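Local atomic coordinates of BauA (Acinetobacter baumannii, PDB entry 6HCP), a protein that probably takes up ferric preacinetobactin, an iron-loaded siderophore, across the outer membrane as a TonB-dependent receptor. Residues Gln636-Asn639 with Ser645-Gly648. Residues are numbered along the deposited sequence; the frame is centred on the assembly and turned at random.
With C8E ((hydroxyethyloxy)tri(ethyloxy)octane), chain B; EDO (1,2-ethanediol), chain X.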
loop_
_atom_site.group_PDB
_atom_site.type_symbol
_atom_site.label_atom_id
_atom_site.label_comp_id
_atom_site.label_asym_id
_atom_site.label_seq_id
_atom_site.Cartn_x
_atom_site.Cartn_y
_atom_site.Cartn_z
ATOM N N GLN A 636 2.284 -25.257 -9.831
ATOM C CA GLN A 636 3.449 -25.883 -10.470
ATOM C C GLN A 636 3.989 -26.974 -9.547
ATOM O O GLN A 636 4.102 -26.789 -8.332
ATOM C CB GLN A 636 4.548 -24.858 -10.757
ATOM C CG GLN A 636 4.034 -23.521 -11.291
ATOM C CD GLN A 636 3.986 -22.445 -10.234
ATOM O OE1 GLN A 636 5.006 -22.105 -9.659
ATOM N NE2 GLN A 636 2.791 -21.946 -9.950
ATOM N N TYR A 637 4.422 -28.081 -10.151
ATOM C CA TYR A 637 5.093 -29.118 -9.429
ATOM C C TYR A 637 6.544 -28.741 -9.198
ATOM O O TYR A 637 7.233 -28.178 -10.079
ATOM C CB TYR A 637 4.964 -30.463 -10.151
ATOM C CG TYR A 637 3.584 -31.038 -10.036
ATOM C CD1 TYR A 637 3.145 -31.566 -8.832
ATOM C CD2 TYR A 637 2.655 -30.874 -11.050
ATOM C CE1 TYR A 637 1.848 -32.018 -8.680
ATOM C CE2 TYR A 637 1.348 -31.310 -10.905
ATOM C CZ TYR A 637 0.964 -31.937 -9.736
ATOM O OH TYR A 637 -0.330 -32.328 -9.556
ATOM N N ILE A 638 7.051 -29.171 -8.043
ATOM C CA ILE A 638 8.408 -28.858 -7.628
ATOM C C ILE A 638 9.332 -30.062 -7.868
ATOM O O ILE A 638 10.545 -29.892 -8.044
ATOM C CB ILE A 638 8.400 -28.363 -6.164
ATOM C CG1 ILE A 638 7.631 -27.039 -6.075
ATOM C CG2 ILE A 638 9.807 -28.229 -5.590
ATOM C CD1 ILE A 638 8.108 -25.964 -7.048
ATOM N N ASN A 639 8.759 -31.270 -7.904
ATOM C CA ASN A 639 9.563 -32.476 -8.223
ATOM C C ASN A 639 8.827 -33.342 -9.243
ATOM O O ASN A 639 7.642 -33.199 -9.463
ATOM C CB ASN A 639 9.928 -33.298 -6.985
ATOM C CG ASN A 639 8.738 -33.828 -6.201
ATOM O OD1 ASN A 639 7.599 -33.824 -6.665
ATOM N ND2 ASN A 639 8.999 -34.261 -4.977
ATOM N N SER A 645 4.367 -29.482 -4.628
ATOM C CA SER A 645 3.879 -28.452 -5.535
ATOM C C SER A 645 3.742 -27.122 -4.785
ATOM O O SER A 645 3.758 -27.090 -3.562
ATOM C CB SER A 645 2.577 -28.849 -6.141
ATOM O OG SER A 645 1.579 -28.947 -5.148
ATOM N N VAL A 646 3.636 -26.045 -5.571
ATOM C CA VAL A 646 3.282 -24.737 -5.067
ATOM C C VAL A 646 2.045 -24.274 -5.808
ATOM O O VAL A 646 1.834 -24.596 -6.970
ATOM C CB VAL A 646 4.427 -23.727 -5.224
ATOM C CG1 VAL A 646 5.611 -24.123 -4.387
ATOM C CG2 VAL A 646 4.828 -23.546 -6.686
ATOM N N PRO A 647 1.194 -23.467 -5.148
ATOM C CA PRO A 647 -0.072 -23.066 -5.737
ATOM C C PRO A 647 0.132 -22.032 -6.858
ATOM O O PRO A 647 1.179 -21.382 -6.940
ATOM C CB PRO A 647 -0.856 -22.450 -4.559
ATOM C CG PRO A 647 0.195 -22.089 -3.554
ATOM C CD PRO A 647 1.294 -23.126 -3.717
ATOM N N GLY A 648 -0.927 -21.814 -7.622
ATOM C CA GLY A 648 -0.983 -20.667 -8.516
ATOM C C GLY A 648 -0.888 -19.358 -7.744
ATOM O O GLY A 648 -0.978 -19.328 -6.517
HETATM C C1 C8E B . -7.411 -21.027 -25.683
HETATM C C2 C8E B . -8.085 -20.972 -24.336
HETATM C C3 C8E B . -7.127 -21.323 -23.202
HETATM C C4 C8E B . -7.844 -21.186 -21.858
HETATM C C5 C8E B . -6.902 -21.352 -20.671
HETATM C C6 C8E B . -7.461 -20.691 -19.413
HETATM C C7 C8E B . -6.395 -20.591 -18.328
HETATM C C8 C8E B . -6.723 -19.549 -17.247
HETATM O O9 C8E B . -6.219 -19.938 -15.974
HETATM C C10 C8E B . -5.586 -18.932 -15.171
HETATM C C11 C8E B . -5.062 -19.502 -13.863
HETATM O O12 C8E B . -5.948 -19.334 -12.754
HETATM C C13 C8E B . -6.336 -20.607 -12.156
HETATM C C14 C8E B . -5.784 -20.821 -10.727
HETATM O O15 C8E B . -5.439 -22.193 -10.357
HETATM C C16 C8E B . -4.593 -22.282 -9.162
HETATM C C17 C8E B . -4.094 -23.705 -8.755
HETATM O O18 C8E B . -3.502 -23.581 -7.419
HETATM C C1 EDO X . 2.235 -29.686 -1.818
HETATM O O1 EDO X . 3.658 -29.765 -1.695
HETATM C C2 EDO X . 1.640 -31.068 -2.013
HETATM O O2 EDO X . 2.441 -32.019 -1.295
#
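Gln636 and Val646 form an antiparallel hydrogen-bonded pair near the turn end of the hairpin made by strands 622-637 and 645-662 of the TonB-dependent receptor beta-barrel. Gln636 N donates to Val646 O at 3.0 Å. Val646 N returns a bond to Gln636 O at 2.9 Å, with an N-H...O angle of 166°. Ser645 CA adds a CH...O contact to the same Gln636 O.

The tight side carries Gln636, Ile638 and Val646, all buried. The Gln636 chain bends at chi2 (101°), which brings its amide against the valine, with OE1 3.3 Å from Val646 CG2. That amide is held from outside the pair: Ser634 O accepts from NE2, and Arg649 NH1 donates to OE1. Ile638 meets the valine at about a right angle, with CG1 3.9 Å from Val646 CG1. Trp682 also touches Val646.

The face of Tyr637 and Ser645, both partly exposed, is looser. They form the next, non-hydrogen-bonded pair, and Tyr637 CD1 lies 3.9 Å from Ser645 CB. Tyr637 OH is hydrogen-bonded to Lys635 NZ.

Thus paired backbone bonds fix Gln636 opposite Val646, the Gln636 amide packs with the Ile638 and Val646 branches, and a detergent and a probable crystallisation additive accept the N-H groups of Gly648 and Ser645.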